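Local coordinates for ribonucleoside-diphosphate reductase subunit beta (Clostridium botulinum, PDB 6ZJK), which forms the small, diiron-carrying R2 subunit of a ribonucleotide reductase and probably supplies the radical its partner subunit uses to reduce ribonucleoside diphosphates, at residues 49-52 with 53-56; 201-205 with 206-210; 303-306 with 307-311. All blocks are in the same frame, centred on the assembly; numbering follows the deposited sequence.

Contact 1 (49-52 with 53-56); sequences REWN and RIKY
Glu50 and Arg53 lie side by side across a tight reversal of the chain and are joined by a salt bridge. A single carboxylate oxygen does the work: OE1 of Glu50 takes a hydrogen bond from NH2 of Arg53 at 3.1 Å, and a weak second one from NE of Arg53 at 3.3 Å. OE1 sits at the edge of the guanidinium, in its plane, whereas NH2 stands well above the carboxylate plane, and the two flat groups are turned 54° apart. Glu50 runs extended beyond CG, whereas Arg53 bends at chi3 (-78°), which brings its NE edge round to the acid. The backbone beneath is a type I beta turn from Glu50 to Arg53, closed by Arg53 N donating to Glu50 O at 3.2 Å. This turn belongs to the loop before helix 58-68, at the interface with the second subunit; the fold has helices and no strands. Just past the turn, Ile54 reaches back over the carbonyls of the turn: CG2 packs 3.8 Å from both Glu50 O and Trp51 O, while CD1 comes within 4.5 Å of CE3 of the Trp51 ring in a looser apolar touch. A water bridges the backbone at the end of the turn, accepting from Ile54 N at 3.0 Å and donating weakly to Asn52 O. Farther out, the Trp51 ring meets that of Tyr63, and Ile54 rests on Glu125 of helix 124-151. NH2 of Arg53 also forms a salt bridge to Asp162 of the second subunit, its stronger partner, so Glu50 holds the guanidinium from within its own chain while the subunit interface draws on the same nitrogen. Two residues of that neighbouring subunit, Tyr161 and Asp149, pack against Glu50, Arg53 and Asn52.

Contact 2 (201-205 with 206-210); sequences YILEG and IYFYS. With FE (Fe (III) ion), chain G.
Ile202 presents its CG2 methyl to the ring of Tyr207, off-centre, 4.2 Å from the centroid and 30° from the ring normal, in a CH-pi contact. The same ring also bridges to the next residue: its CD2 settles 3.5 Å from Leu203 CA, so the tyrosine lies in the hollow between the Ile202 methyl and the Leu203 backbone, crossing the leucine side chain at about a right angle. With CG anti to its own carbonyl carbon (chi1 -57°), Tyr207 leans back along the helix to reach them. Leu203 sends its branch the other way, where CD2 meets the edge of the Phe208 ring in its plane, 4.0 Å from Phe208 CD2. The CD1 methyl of Ile206 lies 3.3 Å from Gly205 O; the Tyr209 ring turns its edge to Glu204 O.

The helix widens here into a pi-type turn at 203-205. Ile206 N still donates to Ile202 O, but Leu203 O receives only weak bonds from Tyr207 N and Phe208 N, the latter at 3.4 Å.

On the side of the helix facing the metal site, Glu204 points away from 206-210 at its CB, and its extended chain brings OE2 to iron(III) at 2.1 Å, alongside a water, Glu137, Glu238 and His241. One helix thus carries aromatic-aliphatic packing and a metal ligand, and the pi-type turn leaves Glu204 O without a polar partner in the model at the very residue that binds the iron.

Contact 3 (303-306 with 307-311); sequences IKYL and SNLRL
Helix 296-313 packs against the iron-bearing helix 190-220, and within it the turns of 303-306 and 307-311 meet through i to i+3 and i+4 contacts. Lys304 O is gripped twice: Asn308 N donates to it at 3.2 Å, and the hydroxyl of Ser307 donates at 2.9 Å, both from the same face of the carbonyl plane. Ser307 can do this because its OG stands between the backbone N and the carbonyl carbon (chi1 75°), which turns it back toward the preceding turn. Ser307 N and Arg310 N continue the ladder to Ile303 O and Leu306 O, while the rung from Leu309 N to Tyr305 O is weak.

Toward the more exposed side, Leu309 lies against one face of the Tyr305 ring, its CG offset toward the rim, and CD1 closes to 3.8 Å from Tyr305 CE2. His326 stacks on that ring as well. Toward helix 190-220, Leu306 and Arg310 run side by side, and the CD2 methyl of Leu306 sits over a face of the guanidinium, 3.9 Å from NH2. Bent at chi2 (-55°), Arg310 directs NE to Gly205 O and lays its charge against the Tyr209 ring in a cation-pi contact. The methyl covers part of one guanidinium face, and the carbonyl and aromatic partners probably stabilise the charge.

In the fold
From the N terminus the three contacts follow one another in series, with no nesting or crossing, and each is local, joining neighbouring turns of chain. Contact 1 closes a beta turn in the loop before helix 58-68, at the subunit interface; its nearest atoms lie about 17 Å from contact 2 and about 19 Å from contact 3. Contact 2 falls mid-helix in 190-220, close to the centre of the chain, and contact 3 on helix 296-313. These last two touch, their centres 10 Å apart: the Tyr201 hydroxyl meets Arg310 O, and Leu306 packs on Tyr209, so the late helix is tied to the one that supplies an iron ligand.

Contact 1 (49-52 with 53-56)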
# COMPACT_ATOMS: atom_id res chain seq x y z
N ARG A 49 -2.96 2.71 14.73
CA ARG A 49 -1.59 2.39 14.60
C ARG A 49 -0.82 2.96 15.77
O ARG A 49 -0.58 4.12 15.87
CB ARG A 49 -1.04 2.96 13.30
CG ARG A 49 -1.11 2.09 12.06
CD ARG A 49 -2.48 1.62 11.70
NE ARG A 49 -2.50 0.85 10.49
CZ ARG A 49 -3.53 0.15 10.08
NH1 ARG A 49 -4.61 0.13 10.76
NH2 ARG A 49 -3.47 -0.55 8.98
N GLU A 50 -0.47 2.08 16.68
CA GLU A 50 0.27 2.44 17.86
C GLU A 50 1.47 1.53 17.94
O GLU A 50 1.47 0.55 18.58
CB GLU A 50 -0.63 2.35 19.09
CG GLU A 50 -1.84 3.23 18.98
CD GLU A 50 -2.87 3.12 20.06
OE1 GLU A 50 -2.94 2.16 20.80
OE2 GLU A 50 -3.64 4.03 20.12
N TRP A 51 2.56 1.93 17.37
CA TRP A 51 3.73 1.10 17.32
C TRP A 51 4.43 0.73 18.63
O TRP A 51 5.29 -0.11 18.63
CB TRP A 51 4.74 1.65 16.33
CG TRP A 51 4.38 1.37 14.93
CD1 TRP A 51 3.66 2.15 14.12
CD2 TRP A 51 4.68 0.21 14.18
NE1 TRP A 51 3.50 1.58 12.93
CE2 TRP A 51 4.12 0.37 12.93
CE3 TRP A 51 5.37 -0.95 14.45
CZ2 TRP A 51 4.20 -0.58 11.96
CZ3 TRP A 51 5.47 -1.89 13.48
CH2 TRP A 51 4.89 -1.69 12.24
N ASN A 52 4.11 1.37 19.74
CA ASN A 52 4.74 1.06 20.97
C ASN A 52 3.87 0.22 21.84
O ASN A 52 4.15 0.06 22.95
CB ASN A 52 5.20 2.30 21.67
CG ASN A 52 6.34 2.96 20.96
OD1 ASN A 52 6.15 3.84 20.17
ND2 ASN A 52 7.52 2.58 21.28
N ARG A 53 2.81 -0.31 21.30
CA ARG A 53 1.93 -1.18 21.98
C ARG A 53 1.61 -2.35 21.08
O ARG A 53 0.50 -2.58 20.80
CB ARG A 53 0.64 -0.49 22.39
CG ARG A 53 0.85 0.63 23.38
CD ARG A 53 -0.32 0.88 24.31
NE ARG A 53 -1.43 1.60 23.73
CZ ARG A 53 -2.23 2.42 24.40
NH1 ARG A 53 -2.05 2.63 25.68
NH2 ARG A 53 -3.21 3.03 23.79
N ILE A 54 2.59 -3.10 20.64
CA ILE A 54 2.31 -4.22 19.75
C ILE A 54 2.56 -5.59 20.39
O ILE A 54 3.27 -5.68 21.29
CB ILE A 54 3.18 -4.13 18.47
CG1 ILE A 54 4.63 -4.01 18.83
CG2 ILE A 54 2.83 -2.91 17.69
CD1 ILE A 54 5.54 -4.05 17.66
N LYS A 55 1.96 -6.63 19.87
CA LYS A 55 2.16 -7.98 20.38
C LYS A 55 3.30 -8.71 19.65
O LYS A 55 4.09 -9.41 20.29
CB LYS A 55 0.86 -8.78 20.26
CG LYS A 55 1.00 -10.28 20.53
CD LYS A 55 -0.35 -10.98 20.38
CE LYS A 55 -0.31 -12.45 20.80
NZ LYS A 55 -0.27 -12.67 22.29
N TYR A 56 3.42 -8.54 18.33
CA TYR A 56 4.42 -9.29 17.55
C TYR A 56 5.68 -8.44 17.43
O TYR A 56 5.81 -7.61 16.52
CB TYR A 56 3.85 -9.71 16.19
CG TYR A 56 2.58 -10.51 16.36
CD1 TYR A 56 2.62 -11.76 16.96
CD2 TYR A 56 1.35 -9.99 15.99
CE1 TYR A 56 1.48 -12.48 17.16
CE2 TYR A 56 0.19 -10.71 16.20
CZ TYR A 56 0.26 -11.95 16.79
OH TYR A 56 -0.89 -12.69 17.00
O HOH W 1 5.08 -2.88 22.31

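Contact 2 (201-205 with 206-210)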
# COMPACT_ATOMS: atom_id res chain seq x y z
N TYR A 201 2.61 -17.82 -0.10
CA TYR A 201 3.93 -18.30 0.27
C TYR A 201 4.57 -19.06 -0.87
O TYR A 201 5.68 -18.84 -1.20
CB TYR A 201 3.86 -19.11 1.58
CG TYR A 201 5.15 -19.61 2.14
CD1 TYR A 201 6.16 -18.77 2.39
CD2 TYR A 201 5.34 -20.94 2.42
CE1 TYR A 201 7.34 -19.22 2.86
CE2 TYR A 201 6.52 -21.39 2.91
CZ TYR A 201 7.51 -20.52 3.14
OH TYR A 201 8.68 -20.89 3.58
N ILE A 202 3.82 -19.91 -1.51
CA ILE A 202 4.31 -20.65 -2.66
C ILE A 202 4.70 -19.72 -3.80
O ILE A 202 5.76 -19.80 -4.28
CB ILE A 202 3.29 -21.67 -3.12
CG1 ILE A 202 3.23 -22.81 -2.13
CG2 ILE A 202 3.65 -22.18 -4.48
CD1 ILE A 202 1.98 -23.61 -2.22
N LEU A 203 3.82 -18.80 -4.12
CA LEU A 203 4.02 -17.83 -5.18
C LEU A 203 5.31 -17.10 -5.07
O LEU A 203 6.06 -17.09 -5.95
CB LEU A 203 2.86 -16.88 -5.27
CG LEU A 203 2.92 -15.72 -6.27
CD1 LEU A 203 1.56 -15.21 -6.56
CD2 LEU A 203 3.83 -14.61 -5.89
N GLU A 204 5.60 -16.59 -3.91
CA GLU A 204 6.80 -15.85 -3.66
C GLU A 204 8.05 -16.64 -3.47
O GLU A 204 9.08 -16.22 -3.85
CB GLU A 204 6.55 -15.05 -2.41
CG GLU A 204 5.29 -14.24 -2.56
CD GLU A 204 5.26 -12.96 -1.78
OE1 GLU A 204 5.26 -13.08 -0.58
OE2 GLU A 204 5.19 -11.88 -2.37
N GLY A 205 7.95 -17.78 -2.82
CA GLY A 205 9.13 -18.58 -2.55
C GLY A 205 9.48 -19.58 -3.63
O GLY A 205 10.55 -20.18 -3.56
N ILE A 206 8.60 -19.78 -4.61
CA ILE A 206 8.85 -20.76 -5.67
C ILE A 206 8.76 -20.14 -7.06
O ILE A 206 9.72 -20.18 -7.83
CB ILE A 206 7.89 -21.95 -5.55
CG1 ILE A 206 8.05 -22.64 -4.18
CG2 ILE A 206 8.14 -22.96 -6.69
CD1 ILE A 206 9.44 -23.23 -3.94
N TYR A 207 7.60 -19.53 -7.40
CA TYR A 207 7.41 -19.06 -8.77
C TYR A 207 8.38 -17.95 -9.11
O TYR A 207 9.02 -17.98 -10.16
CB TYR A 207 5.96 -18.59 -9.01
CG TYR A 207 4.89 -19.63 -8.71
CD1 TYR A 207 5.18 -20.99 -8.75
CD2 TYR A 207 3.59 -19.25 -8.37
CE1 TYR A 207 4.20 -21.94 -8.46
CE2 TYR A 207 2.61 -20.19 -8.09
CZ TYR A 207 2.92 -21.54 -8.13
OH TYR A 207 1.96 -22.49 -7.86
N PHE A 208 8.59 -17.05 -8.18
CA PHE A 208 9.46 -15.98 -8.43
C PHE A 208 10.90 -16.40 -8.51
O PHE A 208 11.60 -15.87 -9.28
CB PHE A 208 9.23 -14.80 -7.47
CG PHE A 208 8.45 -13.69 -8.08
CD1 PHE A 208 9.04 -12.78 -8.88
CD2 PHE A 208 7.15 -13.61 -7.88
CE1 PHE A 208 8.30 -11.80 -9.46
CE2 PHE A 208 6.40 -12.65 -8.46
CZ PHE A 208 6.99 -11.75 -9.25
N TYR A 209 11.31 -17.34 -7.69
CA TYR A 209 12.69 -17.83 -7.67
C TYR A 209 13.03 -18.51 -8.97
O TYR A 209 14.08 -18.41 -9.44
CB TYR A 209 12.98 -18.65 -6.41
CG TYR A 209 13.34 -17.76 -5.26
CD1 TYR A 209 12.38 -17.12 -4.55
CD2 TYR A 209 14.62 -17.54 -4.92
CE1 TYR A 209 12.69 -16.29 -3.53
CE2 TYR A 209 14.95 -16.71 -3.89
CZ TYR A 209 13.96 -16.08 -3.21
OH TYR A 209 14.28 -15.27 -2.22
N SER A 210 12.09 -19.19 -9.55
CA SER A 210 12.29 -19.77 -10.87
C SER A 210 12.56 -18.70 -11.92
O SER A 210 13.41 -18.88 -12.80
CB SER A 210 11.08 -20.61 -11.27
OG SER A 210 11.14 -21.02 -12.63
FE FE G . 6.43 -10.43 -3.35
O HOH W 2 8.16 -9.45 -4.17

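Contact 3 (303-306 with 307-311)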
# COMPACT_ATOMS: atom_id res chain seq x y z
N ILE A 303 14.21 -26.38 -8.45
CA ILE A 303 12.90 -26.09 -7.88
C ILE A 303 12.62 -27.00 -6.68
O ILE A 303 12.14 -26.54 -5.64
CB ILE A 303 11.80 -26.22 -8.95
CG1 ILE A 303 12.10 -25.33 -10.16
CG2 ILE A 303 10.45 -25.86 -8.36
CD1 ILE A 303 12.34 -23.89 -9.81
N LYS A 304 12.94 -28.30 -6.81
CA LYS A 304 12.70 -29.23 -5.71
C LYS A 304 13.53 -28.86 -4.49
O LYS A 304 13.05 -28.96 -3.36
CB LYS A 304 12.99 -30.68 -6.16
CG LYS A 304 11.92 -31.26 -7.07
CD LYS A 304 12.16 -32.73 -7.47
CE LYS A 304 11.08 -33.22 -8.46
NZ LYS A 304 11.31 -34.61 -8.99
N TYR A 305 14.79 -28.48 -4.71
CA TYR A 305 15.65 -28.05 -3.60
C TYR A 305 15.05 -26.85 -2.88
O TYR A 305 15.11 -26.76 -1.65
CB TYR A 305 17.05 -27.72 -4.13
CG TYR A 305 17.95 -27.00 -3.14
CD1 TYR A 305 18.67 -27.68 -2.16
CD2 TYR A 305 18.07 -25.61 -3.18
CE1 TYR A 305 19.48 -27.01 -1.27
CE2 TYR A 305 18.87 -24.93 -2.30
CZ TYR A 305 19.57 -25.62 -1.34
OH TYR A 305 20.37 -24.91 -0.46
N LEU A 306 14.50 -25.90 -3.63
CA LEU A 306 13.90 -24.73 -3.01
C LEU A 306 12.70 -25.12 -2.15
O LEU A 306 12.51 -24.57 -1.06
CB LEU A 306 13.48 -23.72 -4.08
CG LEU A 306 14.62 -22.94 -4.74
CD1 LEU A 306 14.11 -21.96 -5.82
CD2 LEU A 306 15.43 -22.19 -3.70
N SER A 307 11.87 -26.05 -2.63
CA SER A 307 10.69 -26.41 -1.85
C SER A 307 11.06 -27.05 -0.52
O SER A 307 10.35 -26.86 0.47
CB SER A 307 9.75 -27.31 -2.66
OG SER A 307 10.24 -28.63 -2.74
N ASN A 308 12.18 -27.80 -0.47
CA ASN A 308 12.61 -28.37 0.81
C ASN A 308 12.90 -27.26 1.82
O ASN A 308 12.49 -27.35 2.98
CB ASN A 308 13.87 -29.23 0.63
CG ASN A 308 13.63 -30.45 -0.22
OD1 ASN A 308 12.50 -30.89 -0.44
ND2 ASN A 308 14.71 -31.01 -0.73
N LEU A 309 13.61 -26.21 1.39
CA LEU A 309 13.88 -25.08 2.28
C LEU A 309 12.57 -24.42 2.73
O LEU A 309 12.39 -24.12 3.91
CB LEU A 309 14.76 -24.05 1.58
CG LEU A 309 16.09 -24.44 0.92
CD1 LEU A 309 16.76 -23.18 0.33
CD2 LEU A 309 17.02 -25.17 1.85
N ARG A 310 11.66 -24.19 1.78
CA ARG A 310 10.42 -23.47 2.11
C ARG A 310 9.57 -24.24 3.10
O ARG A 310 9.04 -23.66 4.05
CB ARG A 310 9.62 -23.20 0.84
CG ARG A 310 10.39 -22.51 -0.26
CD ARG A 310 11.04 -21.20 0.21
NE ARG A 310 11.65 -20.49 -0.91
CZ ARG A 310 12.88 -19.97 -0.90
NH1 ARG A 310 13.64 -20.08 0.18
NH2 ARG A 310 13.35 -19.35 -1.97
N LEU A 311 9.46 -25.57 2.93
CA LEU A 311 8.61 -26.36 3.81
C LEU A 311 9.22 -26.46 5.21
O LEU A 311 8.51 -26.31 6.21
CB LEU A 311 8.37 -27.75 3.22
CG LEU A 311 7.38 -27.84 2.05
CD1 LEU A 311 7.16 -29.28 1.62
CD2 LEU A 311 6.06 -27.20 2.37